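Glycerophosphodiester phosphodiesterase (Cytophaga hutchinsonii ATCC 33406, PDB 3CH0) belongs to the glycerophosphoryl diester phosphodiesterase family, whose members are built on a TIM-barrel fold. Local coordinates at residues Lys205-Leu210 with Leu235-Ile240; Leu196-Gly201 with Ile240-Asn245. All coordinates share one frame; numbering follows the deposited sequence. Where two conformers were deposited one is given.

Contact 1 (Lys205-Leu210 with Leu235-Ile240). With EDO (1,2-ethanediol), chain R; EDO (1,2-ethanediol), chain F.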
# COMPACT_ATOMS: atom_id res chain seq x y z
N LYS A 205 -10.19 1.47 -21.86
CA LYS A 205 -11.33 0.93 -21.13
C LYS A 205 -11.15 0.96 -19.58
O LYS A 205 -12.14 1.01 -18.84
CB LYS A 205 -11.70 -0.49 -21.59
CG LYS A 205 -12.31 -0.60 -22.99
CD LYS A 205 -13.74 -0.07 -23.06
CE LYS A 205 -14.38 -0.39 -24.42
NZ LYS A 205 -14.26 -1.84 -24.79
N GLN A 206 -9.91 0.90 -19.11
CA GLN A 206 -9.65 1.05 -17.68
C GLN A 206 -9.88 2.52 -17.29
O GLN A 206 -10.49 2.78 -16.28
CB GLN A 206 -8.22 0.61 -17.29
CG GLN A 206 -7.94 -0.89 -17.54
CD GLN A 206 -8.79 -1.86 -16.72
OE1 GLN A 206 -9.69 -1.46 -15.98
NE2 GLN A 206 -8.44 -3.12 -16.77
N LEU A 207 -9.37 3.45 -18.09
CA LEU A 207 -9.47 4.83 -17.73
C LEU A 207 -10.89 5.36 -17.83
O LEU A 207 -11.25 6.27 -17.09
CB LEU A 207 -8.52 5.68 -18.58
CG LEU A 207 -7.01 5.47 -18.37
CD1 LEU A 207 -6.13 6.24 -19.35
CD2 LEU A 207 -6.60 5.76 -16.92
N GLU A 208 -11.71 4.74 -18.69
CA GLU A 208 -13.11 5.15 -18.80
C GLU A 208 -13.94 4.82 -17.57
O GLU A 208 -15.06 5.34 -17.41
CB GLU A 208 -13.75 4.54 -20.07
CG GLU A 208 -13.28 5.25 -21.31
CD GLU A 208 -13.70 4.58 -22.61
OE1 GLU A 208 -14.33 3.50 -22.58
OE2 GLU A 208 -13.35 5.19 -23.66
N LYS A 209 -13.39 4.01 -16.66
CA LYS A 209 -14.04 3.67 -15.40
C LYS A 209 -13.97 4.82 -14.37
O LYS A 209 -14.69 4.77 -13.36
CB LYS A 209 -13.44 2.39 -14.81
CG LYS A 209 -13.60 1.22 -15.76
CD LYS A 209 -12.89 -0.03 -15.27
CE LYS A 209 -13.00 -1.14 -16.32
NZ LYS A 209 -12.21 -2.33 -15.83
N LEU A 210 -13.18 5.85 -14.65
CA LEU A 210 -13.07 7.04 -13.80
C LEU A 210 -13.51 8.26 -14.59
O LEU A 210 -13.40 8.27 -15.81
CB LEU A 210 -11.61 7.28 -13.35
CG LEU A 210 -11.03 6.27 -12.35
CD1 LEU A 210 -9.54 6.55 -12.17
CD2 LEU A 210 -11.76 6.30 -11.05
N LEU A 235 -1.07 11.41 -21.38
CA LEU A 235 -2.13 11.95 -20.52
C LEU A 235 -1.61 12.63 -19.25
O LEU A 235 -2.39 13.16 -18.45
CB LEU A 235 -3.14 10.84 -20.15
CG LEU A 235 -4.02 10.28 -21.27
CD1 LEU A 235 -4.69 8.98 -20.82
CD2 LEU A 235 -5.08 11.35 -21.73
N GLY A 236 -0.31 12.60 -19.05
CA GLY A 236 0.29 13.26 -17.92
C GLY A 236 0.34 12.38 -16.66
O GLY A 236 0.68 12.85 -15.59
N MSE A 237 0.06 11.08 -16.83
CA MSE A 237 0.13 10.11 -15.70
C MSE A 237 1.52 9.55 -15.57
O MSE A 237 2.22 9.38 -16.57
CB MSE A 237 -0.81 8.94 -15.92
CG MSE A 237 -2.23 9.36 -15.83
SE MSE A 237 -3.44 7.89 -15.88
CE MSE A 237 -3.17 7.48 -17.67
N ARG A 238 1.90 9.20 -14.34
CA ARG A 238 3.06 8.38 -14.08
C ARG A 238 2.59 6.94 -13.94
O ARG A 238 1.44 6.69 -13.61
CB ARG A 238 3.76 8.81 -12.82
CG ARG A 238 4.45 10.18 -13.09
CD ARG A 238 5.09 10.79 -11.92
NE ARG A 238 4.07 11.26 -11.00
CZ ARG A 238 3.80 10.72 -9.81
NH1 ARG A 238 4.50 9.67 -9.37
NH2 ARG A 238 2.83 11.26 -9.04
N VAL A 239 3.47 6.04 -14.32
CA VAL A 239 3.18 4.60 -14.33
C VAL A 239 4.08 3.88 -13.32
O VAL A 239 5.30 3.89 -13.44
CB VAL A 239 3.33 3.97 -15.73
CG1 VAL A 239 2.96 2.45 -15.66
CG2 VAL A 239 2.42 4.73 -16.73
N ILE A 240 3.46 3.26 -12.31
CA ILE A 240 4.16 2.62 -11.20
C ILE A 240 3.56 1.24 -10.94
O ILE A 240 2.57 1.11 -10.23
CB ILE A 240 4.10 3.47 -9.90
CG1 ILE A 240 4.62 4.89 -10.20
CG2 ILE A 240 4.92 2.85 -8.80
CD1 ILE A 240 4.64 5.80 -9.00
C1 EDO R . -16.95 7.42 -14.91
O1 EDO R . -17.54 8.55 -15.57
C2 EDO R . -17.91 6.25 -14.83
O2 EDO R . -17.66 5.31 -15.88
C1 EDO F . -11.54 11.22 -18.53
O1 EDO F . -10.73 12.13 -17.76
C2 EDO F . -11.87 10.00 -17.68
O2 EDO F . -12.55 8.96 -18.40

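Contact 2 (Leu196-Gly201 with Ile240-Asn245). With EDO (1,2-ethanediol), chain E; EDO (1,2-ethanediol), chain H; EDO (1,2-ethanediol), chain D.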
# COMPACT_ATOMS: atom_id res chain seq x y z
N LEU A 196 -5.22 1.76 -9.02
CA LEU A 196 -4.79 0.38 -9.03
C LEU A 196 -5.67 -0.42 -9.96
O LEU A 196 -6.90 -0.36 -9.90
CB LEU A 196 -4.84 -0.24 -7.64
CG LEU A 196 -3.83 0.28 -6.64
CD1 LEU A 196 -4.14 -0.11 -5.18
CD2 LEU A 196 -2.45 -0.26 -7.06
N VAL A 197 -5.01 -1.19 -10.84
CA VAL A 197 -5.66 -1.98 -11.87
C VAL A 197 -5.09 -3.38 -11.88
O VAL A 197 -3.89 -3.58 -11.94
CB VAL A 197 -5.51 -1.34 -13.27
CG1 VAL A 197 -6.06 -2.34 -14.36
CG2 VAL A 197 -6.21 0.02 -13.23
N GLU A 198 -5.99 -4.36 -11.85
CA GLU A 198 -5.56 -5.78 -11.97
C GLU A 198 -6.35 -6.62 -12.99
O GLU A 198 -6.12 -7.82 -13.05
CB GLU A 198 -5.55 -6.46 -10.60
CG GLU A 198 -6.85 -6.66 -9.98
CD GLU A 198 -6.75 -7.38 -8.64
OE1 GLU A 198 -5.65 -7.91 -8.31
OE2 GLU A 198 -7.79 -7.40 -7.95
N THR A 199 -7.27 -6.03 -13.72
CA THR A 199 -8.15 -6.79 -14.62
C THR A 199 -7.63 -6.62 -16.04
O THR A 199 -6.92 -5.70 -16.39
CB THR A 199 -9.60 -6.28 -14.50
OG1 THR A 199 -9.59 -4.87 -14.66
CG2 THR A 199 -10.17 -6.63 -13.15
N LYS A 200 -8.06 -7.55 -16.88
CA LYS A 200 -7.88 -7.47 -18.30
C LYS A 200 -8.65 -6.25 -18.84
O LYS A 200 -9.79 -5.99 -18.50
CB LYS A 200 -8.36 -8.78 -18.95
CG LYS A 200 -8.20 -8.81 -20.43
CD LYS A 200 -8.41 -10.20 -20.99
CE LYS A 200 -7.92 -10.29 -22.45
NZ LYS A 200 -8.87 -9.56 -23.29
N GLY A 201 -7.99 -5.56 -19.75
CA GLY A 201 -8.60 -4.42 -20.40
C GLY A 201 -7.60 -3.53 -21.08
O GLY A 201 -6.43 -3.38 -20.67
N ILE A 240 3.46 3.26 -12.31
CA ILE A 240 4.16 2.62 -11.20
C ILE A 240 3.56 1.24 -10.94
O ILE A 240 2.57 1.11 -10.23
CB ILE A 240 4.10 3.47 -9.90
CG1 ILE A 240 4.62 4.89 -10.20
CG2 ILE A 240 4.92 2.85 -8.80
CD1 ILE A 240 4.64 5.80 -9.00
N PRO A 241 4.14 0.21 -11.57
CA PRO A 241 3.59 -1.14 -11.42
C PRO A 241 3.99 -1.84 -10.13
O PRO A 241 4.94 -1.45 -9.45
CB PRO A 241 4.16 -1.90 -12.60
CG PRO A 241 5.21 -1.11 -13.17
CD PRO A 241 5.26 0.25 -12.53
N TRP A 242 3.26 -2.93 -9.88
CA TRP A 242 3.44 -3.74 -8.67
C TRP A 242 3.23 -5.21 -8.99
O TRP A 242 2.64 -5.48 -10.02
CB TRP A 242 2.39 -3.32 -7.61
CG TRP A 242 0.96 -3.31 -8.15
CD1 TRP A 242 0.30 -2.24 -8.70
CD2 TRP A 242 0.04 -4.41 -8.22
NE1 TRP A 242 -0.95 -2.60 -9.07
CE2 TRP A 242 -1.14 -3.93 -8.80
CE3 TRP A 242 0.09 -5.77 -7.84
CZ2 TRP A 242 -2.24 -4.77 -9.02
CZ3 TRP A 242 -1.01 -6.59 -8.06
CH2 TRP A 242 -2.18 -6.08 -8.62
N THR A 243 3.66 -6.13 -8.13
CA THR A 243 4.67 -5.98 -7.12
C THR A 243 5.86 -6.72 -7.71
O THR A 243 5.80 -7.93 -7.97
CB THR A 243 4.20 -6.58 -5.79
OG1 THR A 243 3.08 -5.82 -5.31
CG2 THR A 243 5.29 -6.53 -4.73
N VAL A 244 6.95 -5.99 -7.92
CA VAL A 244 8.07 -6.43 -8.75
C VAL A 244 9.28 -6.77 -7.90
O VAL A 244 9.84 -5.91 -7.25
CB VAL A 244 8.41 -5.42 -9.81
CG1 VAL A 244 9.34 -6.04 -10.85
CG2 VAL A 244 7.13 -4.83 -10.51
N ASN A 245 9.65 -8.08 -7.87
CA ASN A 245 10.50 -8.62 -6.82
C ASN A 245 11.82 -9.22 -7.32
O ASN A 245 12.49 -9.94 -6.59
CB ASN A 245 9.72 -9.66 -5.99
CG ASN A 245 8.68 -8.99 -5.08
OD1 ASN A 245 8.78 -7.77 -4.88
ND2 ASN A 245 7.79 -9.78 -4.47
C1 EDO E . 2.49 -8.89 -9.81
O1 EDO E . 2.33 -8.89 -8.40
C2 EDO E . 2.25 -10.28 -10.39
O2 EDO E . 0.87 -10.50 -10.66
C1 EDO H . 6.11 -10.47 -10.18
O1 EDO H . 6.48 -11.05 -11.45
C2 EDO H . 7.14 -10.82 -9.09
O2 EDO H . 8.43 -10.25 -9.25
C1 EDO D . -3.48 -9.44 -14.09
O1 EDO D . -4.82 -9.63 -14.58
C2 EDO D . -3.04 -10.68 -13.35
O2 EDO D . -1.66 -10.72 -13.04

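Contact 1 (Lys205-Leu210 with Leu235-Ile240)
Leu207 reaches across to Leu235 and Met237 and joins two neighbouring parts of the layer outside the TIM barrel: helix 203-207 and the turn that leads from helix 226-234 into strand 238-239. The contact between the segments is entirely apolar and small, burying 106 Å² in all. CD1 of Leu207 meets CD1 of Leu235 tip to tip at 3.4 Å, a separation tighter than ordinary methyl packing. The same CD1 lies 3.6 Å from CE of Met237, which was built as selenomethionine. The other methyl, Leu207 CD2, lies 3.9 Å from Met237 CE, with SE of the same residue scarcely farther. Met237 is bent at chi3 (-71°), which swings CE away from an extended course and lays it beside both leucine methyls. Tyr217 of strand 216-219 also touches Leu207, tying the cluster to the sheet.

Backbone bonds shape the turns next to these side chains. A type I turn runs from Leu207 to Leu210, with Leu210 N bonded to Leu207 O at 3.1 Å. In the second segment, Gly236 adopts positive phi (87°) in a Schellman motif that ends helix 226-234, and the chain turns there, between the two residues whose side chains meet Leu207.

Among the polar side chains, Gln206 donates through NE2 to OG1 of Thr199, in the loop after strand 192-197, which pins one end of its amide. At the other end Lys209 NZ gives a 2.7 Å hydrogen bond to Gln206 OE1, arriving from above the carbonyl plane, 36° out of it.

Contact 2 (Leu196-Gly201 with Ile240-Asn245)
Where strand 192-197 runs out into its loop, Leu196, Val197 and Glu198 line up along the indole of Trp242, which stands on the loop following strand 238-239. The whole contact rests on this one ring. Leu196 brings CD2 obliquely to its pyrrole part, 3.4 Å from Trp242 NE1. Further along, the carbonyl Val197 O comes within 3.6 Å of Trp242 CZ2, again slantwise. Glu198 closes the series at the rim of the six-membered ring: its CB lies near the ring plane, 3.9 Å from Trp242 CH2, while its carboxylate is turned 60° from the indole.

CG of Trp242 is tucked between the backbone N and the carbonyl carbon (chi1 52°), and this torsion directs the ring toward the end of strand 192-197. NE1 is satisfied by a hydrogen bond to Ser218 O on strand 216-219, which restrains the rotation of the ring. In a TIM barrel the loops that follow the strands gather at the C-terminal mouth, and the indole reaches from one such loop past strand 216-219 to strand 192-197 and Glu198 beyond it. A bound citric acid, probably from the crystallisation liquor, approaches the Trp242 side chain to about 3 Å between nearest atoms, consistent with a pocket here.

The peptide bond between Trp242 and Thr243 is cis. Thr243 N points at O1 of one 1,2-ethanediol (chain E) in a nearly straight bond of 3.1 Å (178°). Another ethanediol (chain H) accepts from Asn245 N through its O2 at 2.8 Å, and a third (chain D) donates from O1 to Glu198 O at 2.7 Å.

In the fold
The centres of the two contacts lie about 12 Å apart on one side of the chain's centre, and both reach the same barrel sheet. Along the chain the order is 196-201, 205-210, 235-240 and 240-245, so contact 1 falls between the outer segments of contact 2, and Ile240 belongs to both. Strand 192-197 is followed, after a short loop, by helix 203-207, as strand 238-239 feeds into the loop at 240-245. The first segments of the two contacts also touch, through Gln206. Contact 1 thus joins neighbouring helical parts of the outer layer, whereas contact 2 spans strand 216-219 at the C-terminal mouth of the barrel.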